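Local coordinates for glycosyl hydrolases family 2, sugar binding domain protein (Bacteroides uniformis str. 3978 T3 ii, PDB 6D1P), which is a gut-bacterial beta-glucuronidase of glycosyl hydrolase family 2 and so probably hydrolyses the O-glycosidic bonds of glucuronides, at residues 405-410 against 448-453; 409-414 against 455-460; 496-501 against 506-511; 573-578 against 611-616. All blocks are in the same frame, centred on the assembly; numbering follows the deposited sequence.

Contact 1 (405-410 against 448-453); sequences RMLTNM and GELHDL
L407 and L450 meet through their delta methyls, CD2 of L407 lying 3.9 Å from CD2 of L450. The same L407 methyl also touches the L450 backbone, CD2 of L407 lying 3.6 Å from the L450 carbonyl O. This is the tight half of the contact, and both leucines are buried. CG of L407 stands anti to its backbone N (chi1 180°), which stretches the side chain straight across the gap between the helices; L450 starts out to one side and only its branched end swings in, and the two chains cross obliquely. Further support for L407 comes from L425 of strand 420-432, beneath the helices, and from A454.

The other half is looser and partly open to solvent. Here L453 CD2 stays 4.3 Å from L407 CD2 and 4.0 Å from OG1 of T408, whose side chain it crosses at about a right angle. The T408 hydroxyl finds its polar partner within its own helix, at the carbonyl O of R404, and the L453 methyl lies against it in plain van der Waals contact. Along this outer side E449 forms a salt bridge with R404, a charged link between the helices that lies beyond the leucines. No hydrogen bond joins the two segments themselves, which bury just 159 Å² together. Their axes approach to 10.7 Å and run in the same sense at 22°, a wide spacing filled by leucine side chains. Near-parallel helices packed side by side over a strand of the inner sheet are the hallmark of the outer layer of a TIM barrel.

Contact 2 (409-414 against 455-460); sequences NMIEQH and HRLDPT
I411 points its CG2 methyl at two successive residues where helix 440-457 gives out. The methyl lies 3.8 Å from CB of D458 and 4.1 Å from CB of L457, and the isoleucine comes in at a slant to both side chains. With CG2 anti to the backbone N and CG1 anti to the carbonyl carbon (chi1 -72°), the shorter branch of I411 is the one that does the touching. What it meets on D458 is the methylene; the carboxylate turns elsewhere, its CG anti to the backbone N (chi1 176°).

That turn sets D458 up for polar work. OD1 accepts the backbone N of T460 at 3.1 Å in an Asx turn, the donor standing 58° out of the carboxylate plane, and the hydroxyl OG1 of T460 also donates to it, at 2.7 Å, on the syn lone pair. OD2 is engaged by R461 in a salt bridge and by the indole NE1 of W423, a residue whose side chain I411 also touches. With an alanine here the carbon beneath I411 would remain, but R461 and the W423 indole would probably be left without their mate and the turn at T460 freed to shift. One aspartate thus divides its labour: its CB serves the apolar packing between the helices, while both carboxylate oxygens, each with two donors, fix the path of the chain as it leaves the helix.

Contact 3 (496-501 against 506-511); sequences EMETAG and TRFLHA
H510 donates a hydrogen bond from ND1 to the carboxylate of E498. The better bond goes to OE2, 3.0 Å from ND1 with an N-H...O angle of 151°; this oxygen lies in the imidazole plane and uses its syn lone pair. OE1 is nearer ND1, at 2.8 Å, but the angle of 126° makes that bond weak. A bend at chi2 folds the end of E498 toward the histidine, and the carboxylate stands 70° from the ring plane. OE2 of E498 thus has two partners, since the hydroxyl of Y494, one turn earlier on helix 494-503, is also hydrogen-bonded to it, whereas NE2 of H510 has weak bonds to the carbonyls of I482 and E512.

F508 packs beside them, against the helix backbone, with I502 and P480 as further neighbours. Its CZ presents the ring edge to OE1 of E498 at 3.4 Å, and its CD2 sits 3.1 Å from the carbonyl O of G501. A side chain at G501 would run into F508 CE2, so close does the ring lie. An alanine in place of F508 would probably open a gap beside G501 and take away the ring edge that lies against OE1 of E498. Helix, short turn and return strand follow one another here, strand 510-511 running parallel to 572-574, as in the alternating helices and strands of a TIM barrel wall.

Contact 4 (573-578 against 611-616); sequences SLFWTF and YVFQSY
An aromatic stack between the TIM-barrel wall and one of its outer helices joins F575, next to L574 on the barrel wall, to F613 of helix 609-617. The side chains come from opposite directions and overlap as an offset stack, centroids 4.0 Å apart and planes inclined by 19°. CZ of F613 lies over one face of F575 toward its rim, 3.3 Å from CD1. In return CE1 of F575 sits over the centre of the F613 ring, 3.5 Å above its plane. CG of F575 takes the crowded position between backbone N and carbonyl carbon (chi1 74°), which lets its ring lie face on to the incoming phenylalanine.

F575 belongs to the layer between barrel strands and surrounding helices, where M356 of helix 343-356 touches both rings. The next residue, W576, meets H329, H331 and H365 instead, and a cis peptide links it to T577; a non-proline cis peptide after a tryptophan at this point recurs in family 2 and related TIM-barrel glycosidases. On its other sides F613 packs against F557 and L561 of helix 550-564, and W617 meets it edge-to-face.

Overall arrangement
All four contacts fall in the TIM barrel region, yet they sample it at different depths: contact 1 is partly buried, whereas contacts 2, 3 and 4 are buried. Contacts 1 and 2 follow the same two helices, 397-414 and 440-457, with centres 8 Å apart; L457 CD1 of the second packs 3.7 Å from T408 CA of the first. Contact 1 relies on leucine methyls, while contact 2 adds an aspartate that is apolar at CB and polar at its carboxylate. Contacts 3 and 4 meet through neighbouring strands of one sheet, H510 O lying 2.9 Å from L574 N in a probable hydrogen bond. Their chemistry diverges: a histidine-carboxylate pair in contact 3, ring stacking in contact 4.

Contact 1 (405-410 against 448-453)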
# COMPACT_ATOMS: atom_id res chain seq x y z
N ARG A 405 -15.67 -6.58 27.02
CA ARG A 405 -15.55 -5.13 27.07
C ARG A 405 -16.49 -4.46 26.08
O ARG A 405 -17.13 -3.45 26.41
CB ARG A 405 -14.11 -4.72 26.79
CG ARG A 405 -13.84 -3.23 26.95
CD ARG A 405 -12.34 -2.95 26.84
NE ARG A 405 -11.81 -3.23 25.51
CZ ARG A 405 -11.00 -4.25 25.22
NH1 ARG A 405 -10.62 -5.08 26.19
NH2 ARG A 405 -10.55 -4.43 23.98
N MET A 406 -16.59 -4.98 24.86
CA MET A 406 -17.43 -4.30 23.88
C MET A 406 -18.91 -4.49 24.20
O MET A 406 -19.71 -3.57 24.04
CB MET A 406 -17.08 -4.76 22.46
CG MET A 406 -15.67 -4.31 22.04
SD MET A 406 -15.24 -4.63 20.32
CE MET A 406 -16.05 -3.28 19.46
N LEU A 407 -19.29 -5.68 24.70
CA LEU A 407 -20.67 -5.85 25.14
C LEU A 407 -21.01 -4.85 26.23
O LEU A 407 -22.03 -4.16 26.17
CB LEU A 407 -20.91 -7.28 25.63
CG LEU A 407 -22.33 -7.52 26.12
CD1 LEU A 407 -23.33 -7.24 25.03
CD2 LEU A 407 -22.46 -8.96 26.60
N THR A 408 -20.10 -4.71 27.21
CA THR A 408 -20.29 -3.76 28.30
C THR A 408 -20.40 -2.33 27.77
O THR A 408 -21.31 -1.59 28.16
CB THR A 408 -19.12 -3.89 29.28
OG1 THR A 408 -19.13 -5.21 29.83
CG2 THR A 408 -19.22 -2.87 30.39
N ASN A 409 -19.50 -1.95 26.86
CA ASN A 409 -19.51 -0.59 26.33
C ASN A 409 -20.77 -0.34 25.51
O ASN A 409 -21.39 0.72 25.62
CB ASN A 409 -18.26 -0.33 25.48
CG ASN A 409 -17.01 -0.12 26.32
OD1 ASN A 409 -17.08 0.18 27.50
ND2 ASN A 409 -15.84 -0.27 25.69
N MET A 410 -21.16 -1.30 24.67
CA MET A 410 -22.33 -1.11 23.83
C MET A 410 -23.58 -0.88 24.67
O MET A 410 -24.37 0.03 24.39
CB MET A 410 -22.52 -2.33 22.93
CG MET A 410 -23.52 -2.10 21.84
SD MET A 410 -23.84 -3.61 20.93
CE MET A 410 -24.43 -4.65 22.26
N GLY A 448 -22.81 -18.38 26.95
CA GLY A 448 -23.64 -18.31 28.14
C GLY A 448 -23.15 -17.27 29.12
O GLY A 448 -23.96 -16.62 29.80
N GLU A 449 -21.83 -17.09 29.22
CA GLU A 449 -21.30 -16.01 30.05
C GLU A 449 -21.74 -14.64 29.53
O GLU A 449 -22.10 -13.75 30.31
CB GLU A 449 -19.77 -16.08 30.10
CG GLU A 449 -19.13 -14.90 30.84
CD GLU A 449 -17.59 -14.87 30.80
OE1 GLU A 449 -16.94 -15.89 30.45
OE2 GLU A 449 -17.03 -13.81 31.15
N LEU A 450 -21.70 -14.46 28.20
CA LEU A 450 -22.09 -13.19 27.61
C LEU A 450 -23.58 -12.93 27.80
O LEU A 450 -23.97 -11.81 28.14
CB LEU A 450 -21.73 -13.15 26.12
CG LEU A 450 -20.23 -12.99 25.77
CD1 LEU A 450 -20.00 -13.05 24.25
CD2 LEU A 450 -19.66 -11.70 26.34
N HIS A 451 -24.42 -13.95 27.63
CA HIS A 451 -25.84 -13.75 27.89
C HIS A 451 -26.10 -13.30 29.32
O HIS A 451 -26.88 -12.36 29.56
CB HIS A 451 -26.62 -15.03 27.59
CG HIS A 451 -28.03 -15.00 28.08
ND1 HIS A 451 -29.07 -14.44 27.36
CD2 HIS A 451 -28.58 -15.43 29.24
CE1 HIS A 451 -30.19 -14.55 28.05
NE2 HIS A 451 -29.92 -15.15 29.19
N ASP A 452 -25.43 -13.93 30.29
CA ASP A 452 -25.61 -13.55 31.69
C ASP A 452 -25.09 -12.14 31.94
O ASP A 452 -25.66 -11.39 32.74
CB ASP A 452 -24.91 -14.55 32.61
CG ASP A 452 -25.54 -15.90 32.57
OD1 ASP A 452 -26.74 -15.98 32.32
OD2 ASP A 452 -24.84 -16.91 32.79
N LEU A 453 -23.98 -11.78 31.28
CA LEU A 453 -23.43 -10.44 31.46
C LEU A 453 -24.40 -9.38 30.98
O LEU A 453 -24.62 -8.37 31.65
CB LEU A 453 -22.08 -10.33 30.73
CG LEU A 453 -21.33 -8.99 30.75
CD1 LEU A 453 -21.18 -8.52 32.17
CD2 LEU A 453 -19.93 -9.09 30.08

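Contact 2 (409-414 against 455-460)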
# COMPACT_ATOMS: atom_id res chain seq x y z
N ASN A 409 -19.50 -1.95 26.86
CA ASN A 409 -19.51 -0.59 26.33
C ASN A 409 -20.77 -0.34 25.51
O ASN A 409 -21.39 0.72 25.62
CB ASN A 409 -18.26 -0.33 25.48
CG ASN A 409 -17.01 -0.12 26.32
OD1 ASN A 409 -17.08 0.18 27.50
ND2 ASN A 409 -15.84 -0.27 25.69
N MET A 410 -21.16 -1.30 24.67
CA MET A 410 -22.33 -1.11 23.83
C MET A 410 -23.58 -0.88 24.67
O MET A 410 -24.37 0.03 24.39
CB MET A 410 -22.52 -2.33 22.93
CG MET A 410 -23.52 -2.10 21.84
SD MET A 410 -23.84 -3.61 20.93
CE MET A 410 -24.43 -4.65 22.26
N ILE A 411 -23.78 -1.71 25.69
CA ILE A 411 -24.96 -1.60 26.54
C ILE A 411 -24.91 -0.31 27.35
O ILE A 411 -25.87 0.45 27.39
CB ILE A 411 -25.07 -2.83 27.45
CG1 ILE A 411 -25.49 -4.05 26.62
CG2 ILE A 411 -26.03 -2.56 28.59
CD1 ILE A 411 -25.30 -5.35 27.35
N GLU A 412 -23.78 -0.04 28.00
CA GLU A 412 -23.70 1.16 28.83
C GLU A 412 -23.85 2.43 28.01
O GLU A 412 -24.45 3.40 28.48
CB GLU A 412 -22.40 1.17 29.62
CG GLU A 412 -22.50 0.34 30.91
CD GLU A 412 -21.20 0.27 31.67
OE1 GLU A 412 -20.17 0.78 31.16
OE2 GLU A 412 -21.20 -0.31 32.78
N GLN A 413 -23.33 2.44 26.77
CA GLN A 413 -23.33 3.64 25.96
C GLN A 413 -24.64 3.88 25.22
O GLN A 413 -24.92 5.02 24.84
CB GLN A 413 -22.15 3.59 24.97
CG GLN A 413 -20.80 3.91 25.63
CD GLN A 413 -19.58 3.46 24.82
OE1 GLN A 413 -19.64 3.34 23.60
NE2 GLN A 413 -18.48 3.23 25.51
N HIS A 414 -25.45 2.84 24.99
CA HIS A 414 -26.69 2.99 24.23
C HIS A 414 -27.96 2.65 25.00
O HIS A 414 -29.04 2.70 24.42
CB HIS A 414 -26.63 2.12 22.96
CG HIS A 414 -25.70 2.65 21.93
ND1 HIS A 414 -25.46 1.99 20.74
CD2 HIS A 414 -24.95 3.78 21.89
CE1 HIS A 414 -24.60 2.69 20.02
NE2 HIS A 414 -24.28 3.78 20.69
N HIS A 455 -27.78 -9.70 30.58
CA HIS A 455 -28.95 -9.63 31.45
C HIS A 455 -28.60 -9.02 32.80
O HIS A 455 -29.44 -8.37 33.41
CB HIS A 455 -29.60 -11.00 31.60
CG HIS A 455 -30.75 -11.19 30.67
ND1 HIS A 455 -32.06 -11.21 31.11
CD2 HIS A 455 -30.80 -11.26 29.32
CE1 HIS A 455 -32.86 -11.34 30.07
NE2 HIS A 455 -32.13 -11.37 28.97
N ARG A 456 -27.36 -9.17 33.25
CA ARG A 456 -26.99 -8.53 34.51
C ARG A 456 -26.84 -7.03 34.32
O ARG A 456 -27.24 -6.25 35.19
CB ARG A 456 -25.71 -9.15 35.05
CG ARG A 456 -25.32 -8.67 36.44
CD ARG A 456 -23.90 -9.14 36.75
NE ARG A 456 -22.89 -8.18 36.29
CZ ARG A 456 -21.72 -8.51 35.73
NH1 ARG A 456 -21.40 -9.79 35.54
NH2 ARG A 456 -20.87 -7.56 35.36
N LEU A 457 -26.30 -6.62 33.17
CA LEU A 457 -26.10 -5.19 32.95
C LEU A 457 -27.41 -4.48 32.65
O LEU A 457 -27.62 -3.35 33.10
CB LEU A 457 -25.10 -4.95 31.80
CG LEU A 457 -23.60 -5.10 31.97
CD1 LEU A 457 -22.93 -4.48 30.75
CD2 LEU A 457 -23.06 -4.45 33.24
N ASP A 458 -28.29 -5.10 31.87
CA ASP A 458 -29.52 -4.45 31.43
C ASP A 458 -30.66 -5.46 31.40
O ASP A 458 -30.95 -6.07 30.36
CB ASP A 458 -29.36 -3.79 30.06
CG ASP A 458 -30.66 -3.18 29.54
OD1 ASP A 458 -31.59 -2.89 30.34
OD2 ASP A 458 -30.77 -3.00 28.31
N PRO A 459 -31.33 -5.66 32.53
CA PRO A 459 -32.45 -6.61 32.56
C PRO A 459 -33.62 -6.20 31.69
O PRO A 459 -34.47 -7.06 31.41
CB PRO A 459 -32.85 -6.64 34.04
CG PRO A 459 -31.69 -6.11 34.77
CD PRO A 459 -31.03 -5.12 33.86
N THR A 460 -33.68 -4.94 31.23
CA THR A 460 -34.88 -4.47 30.53
C THR A 460 -34.92 -4.86 29.06
O THR A 460 -35.90 -4.52 28.38
CB THR A 460 -35.03 -2.93 30.62
OG1 THR A 460 -34.16 -2.29 29.67
CG2 THR A 460 -34.71 -2.42 32.03

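Contact 3 (496-501 against 506-511)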
# COMPACT_ATOMS: atom_id res chain seq x y z
N GLU A 496 -43.04 -22.21 4.48
CA GLU A 496 -42.74 -23.50 5.08
C GLU A 496 -41.46 -23.43 5.93
O GLU A 496 -41.47 -23.82 7.10
CB GLU A 496 -42.62 -24.56 3.96
CG GLU A 496 -42.21 -25.97 4.44
CD GLU A 496 -41.91 -26.95 3.29
OE1 GLU A 496 -42.42 -26.76 2.16
OE2 GLU A 496 -41.16 -27.92 3.53
N MET A 497 -40.37 -22.88 5.36
CA MET A 497 -39.12 -22.72 6.11
C MET A 497 -39.30 -21.78 7.30
O MET A 497 -38.71 -22.00 8.37
CB MET A 497 -38.02 -22.21 5.19
CG MET A 497 -37.80 -23.09 3.98
SD MET A 497 -37.01 -22.23 2.60
CE MET A 497 -35.27 -22.24 3.05
N GLU A 498 -40.10 -20.72 7.14
CA GLU A 498 -40.33 -19.83 8.26
C GLU A 498 -41.09 -20.52 9.38
O GLU A 498 -40.79 -20.34 10.57
CB GLU A 498 -41.08 -18.58 7.81
CG GLU A 498 -40.95 -17.40 8.75
CD GLU A 498 -39.65 -16.63 8.51
OE1 GLU A 498 -38.59 -17.28 8.45
OE2 GLU A 498 -39.69 -15.38 8.36
N THR A 499 -42.10 -21.32 9.02
CA THR A 499 -42.87 -22.04 10.03
C THR A 499 -42.00 -23.06 10.75
O THR A 499 -42.04 -23.16 11.98
CB THR A 499 -44.08 -22.73 9.39
OG1 THR A 499 -44.86 -21.76 8.67
CG2 THR A 499 -44.95 -23.33 10.46
N ALA A 500 -41.18 -23.80 10.00
CA ALA A 500 -40.22 -24.72 10.62
C ALA A 500 -39.34 -23.99 11.62
O ALA A 500 -39.08 -24.49 12.73
CB ALA A 500 -39.36 -25.39 9.56
N GLY A 501 -38.89 -22.78 11.27
CA GLY A 501 -38.01 -22.05 12.16
C GLY A 501 -38.72 -21.54 13.39
O GLY A 501 -38.14 -21.50 14.48
N THR A 506 -37.73 -21.16 21.06
CA THR A 506 -38.67 -20.53 21.98
C THR A 506 -39.20 -19.22 21.41
O THR A 506 -40.41 -19.02 21.28
CB THR A 506 -37.98 -20.29 23.32
OG1 THR A 506 -37.24 -21.45 23.68
CG2 THR A 506 -39.02 -20.00 24.41
N ARG A 507 -38.29 -18.30 21.08
CA ARG A 507 -38.64 -16.98 20.56
C ARG A 507 -37.86 -16.77 19.28
O ARG A 507 -36.62 -16.76 19.30
CB ARG A 507 -38.34 -15.88 21.58
CG ARG A 507 -39.26 -15.90 22.75
CD ARG A 507 -38.77 -15.00 23.84
NE ARG A 507 -39.78 -14.83 24.88
CZ ARG A 507 -39.97 -15.68 25.90
NH1 ARG A 507 -39.21 -16.77 26.02
NH2 ARG A 507 -40.92 -15.43 26.80
N PHE A 508 -38.59 -16.60 18.18
CA PHE A 508 -38.03 -16.61 16.84
C PHE A 508 -38.06 -15.22 16.24
O PHE A 508 -39.01 -14.45 16.44
CB PHE A 508 -38.82 -17.58 15.95
CG PHE A 508 -38.44 -17.54 14.49
CD1 PHE A 508 -39.03 -16.64 13.63
CD2 PHE A 508 -37.53 -18.46 13.98
CE1 PHE A 508 -38.71 -16.62 12.28
CE2 PHE A 508 -37.21 -18.46 12.63
CZ PHE A 508 -37.80 -17.53 11.78
N LEU A 509 -37.02 -14.90 15.46
CA LEU A 509 -36.95 -13.64 14.74
C LEU A 509 -36.11 -13.91 13.51
O LEU A 509 -35.01 -14.45 13.63
CB LEU A 509 -36.33 -12.56 15.62
CG LEU A 509 -36.19 -11.15 15.06
CD1 LEU A 509 -37.51 -10.68 14.45
CD2 LEU A 509 -35.74 -10.20 16.16
N HIS A 510 -36.63 -13.59 12.33
CA HIS A 510 -35.91 -13.93 11.11
C HIS A 510 -34.96 -12.79 10.75
O HIS A 510 -35.36 -11.79 10.16
CB HIS A 510 -36.85 -14.26 9.97
CG HIS A 510 -36.15 -14.70 8.72
ND1 HIS A 510 -36.78 -15.35 7.69
CD2 HIS A 510 -34.85 -14.57 8.34
CE1 HIS A 510 -35.92 -15.60 6.73
NE2 HIS A 510 -34.73 -15.13 7.10
N ALA A 511 -33.68 -12.94 11.09
CA ALA A 511 -32.65 -11.98 10.72
C ALA A 511 -31.92 -12.49 9.49
O ALA A 511 -31.34 -13.59 9.52
CB ALA A 511 -31.66 -11.75 11.87

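Contact 4 (573-578 against 611-616)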
# COMPACT_ATOMS: atom_id res chain seq x y z
N SER A 573 -39.11 -9.74 10.55
CA SER A 573 -37.84 -10.07 9.92
C SER A 573 -37.05 -8.81 9.62
O SER A 573 -37.57 -7.69 9.69
CB SER A 573 -38.05 -10.86 8.64
OG SER A 573 -38.61 -10.01 7.67
N LEU A 574 -35.77 -9.01 9.28
CA LEU A 574 -34.90 -7.96 8.75
C LEU A 574 -34.27 -8.50 7.48
O LEU A 574 -33.46 -9.44 7.54
CB LEU A 574 -33.82 -7.56 9.75
CG LEU A 574 -34.33 -7.31 11.17
CD1 LEU A 574 -34.01 -8.51 12.08
CD2 LEU A 574 -33.77 -6.03 11.74
N PHE A 575 -34.61 -7.94 6.33
CA PHE A 575 -33.92 -8.38 5.13
C PHE A 575 -32.50 -7.83 5.14
O PHE A 575 -32.21 -6.83 5.79
CB PHE A 575 -34.68 -8.00 3.86
CG PHE A 575 -34.62 -6.54 3.48
CD1 PHE A 575 -35.60 -5.65 3.91
CD2 PHE A 575 -33.62 -6.08 2.61
CE1 PHE A 575 -35.57 -4.31 3.52
CE2 PHE A 575 -33.56 -4.73 2.23
CZ PHE A 575 -34.54 -3.85 2.67
N TRP A 576 -31.60 -8.54 4.47
CA TRP A 576 -30.21 -8.14 4.32
C TRP A 576 -30.02 -7.84 2.84
O TRP A 576 -30.02 -8.75 2.01
CB TRP A 576 -29.25 -9.24 4.79
CG TRP A 576 -27.78 -8.87 4.70
CD1 TRP A 576 -27.01 -8.85 3.58
CD2 TRP A 576 -26.94 -8.45 5.78
NE1 TRP A 576 -25.74 -8.43 3.89
CE2 TRP A 576 -25.67 -8.18 5.23
CE3 TRP A 576 -27.14 -8.28 7.15
CZ2 TRP A 576 -24.58 -7.77 6.02
CZ3 TRP A 576 -26.07 -7.85 7.94
CH2 TRP A 576 -24.80 -7.60 7.36
N THR A 577 -29.85 -6.56 2.50
CA THR A 577 -29.62 -5.47 3.44
C THR A 577 -30.11 -4.23 2.72
O THR A 577 -30.53 -4.31 1.56
CB THR A 577 -28.09 -5.35 3.84
OG1 THR A 577 -27.93 -4.34 4.85
CG2 THR A 577 -27.22 -5.01 2.63
N PHE A 578 -30.06 -3.07 3.39
CA PHE A 578 -30.63 -1.87 2.76
C PHE A 578 -29.83 -1.45 1.53
O PHE A 578 -30.40 -1.18 0.46
CB PHE A 578 -30.72 -0.72 3.75
CG PHE A 578 -31.25 0.56 3.14
CD1 PHE A 578 -32.57 0.62 2.68
CD2 PHE A 578 -30.44 1.68 3.02
CE1 PHE A 578 -33.07 1.81 2.10
CE2 PHE A 578 -30.92 2.86 2.45
CZ PHE A 578 -32.24 2.93 1.98
N TYR A 611 -38.75 0.08 -4.20
CA TYR A 611 -40.17 0.42 -4.33
C TYR A 611 -41.07 -0.77 -4.06
O TYR A 611 -42.22 -0.59 -3.64
CB TYR A 611 -40.44 0.99 -5.73
CG TYR A 611 -39.53 2.17 -5.99
CD1 TYR A 611 -39.78 3.40 -5.39
CD2 TYR A 611 -38.37 2.05 -6.77
CE1 TYR A 611 -38.96 4.47 -5.57
CE2 TYR A 611 -37.52 3.14 -6.96
CZ TYR A 611 -37.82 4.34 -6.35
OH TYR A 611 -37.05 5.45 -6.47
N VAL A 612 -40.57 -1.99 -4.29
CA VAL A 612 -41.32 -3.16 -3.87
C VAL A 612 -41.57 -3.10 -2.37
O VAL A 612 -42.71 -3.22 -1.92
CB VAL A 612 -40.59 -4.45 -4.27
CG1 VAL A 612 -41.33 -5.64 -3.73
CG2 VAL A 612 -40.46 -4.51 -5.79
N PHE A 613 -40.51 -2.86 -1.59
CA PHE A 613 -40.68 -2.71 -0.15
C PHE A 613 -41.56 -1.52 0.18
O PHE A 613 -42.43 -1.60 1.06
CB PHE A 613 -39.33 -2.56 0.56
CG PHE A 613 -38.61 -3.88 0.80
CD1 PHE A 613 -38.98 -4.71 1.85
CD2 PHE A 613 -37.60 -4.29 -0.05
CE1 PHE A 613 -38.36 -5.92 2.05
CE2 PHE A 613 -36.95 -5.51 0.15
CZ PHE A 613 -37.34 -6.32 1.20
N GLN A 614 -41.35 -0.39 -0.51
CA GLN A 614 -42.08 0.82 -0.16
C GLN A 614 -43.57 0.62 -0.41
O GLN A 614 -44.40 1.01 0.42
CB GLN A 614 -41.56 2.01 -0.96
CG GLN A 614 -42.07 3.37 -0.49
CD GLN A 614 -41.40 4.53 -1.23
OE1 GLN A 614 -41.41 4.58 -2.47
NE2 GLN A 614 -40.81 5.46 -0.47
N SER A 615 -43.92 -0.05 -1.51
CA SER A 615 -45.32 -0.26 -1.84
C SER A 615 -46.02 -1.12 -0.80
O SER A 615 -47.24 -1.02 -0.66
CB SER A 615 -45.43 -0.89 -3.22
OG SER A 615 -44.95 -2.21 -3.20
N TYR A 616 -45.28 -1.96 -0.07
CA TYR A 616 -45.86 -2.82 0.96
C TYR A 616 -45.83 -2.20 2.34
O TYR A 616 -46.70 -2.50 3.17
CB TYR A 616 -45.12 -4.16 1.02
CG TYR A 616 -45.61 -5.26 0.10
CD1 TYR A 616 -46.60 -6.14 0.53
CD2 TYR A 616 -45.06 -5.46 -1.15
CE1 TYR A 616 -47.05 -7.17 -0.29
CE2 TYR A 616 -45.50 -6.49 -1.98
CZ TYR A 616 -46.50 -7.35 -1.53
OH TYR A 616 -46.95 -8.39 -2.32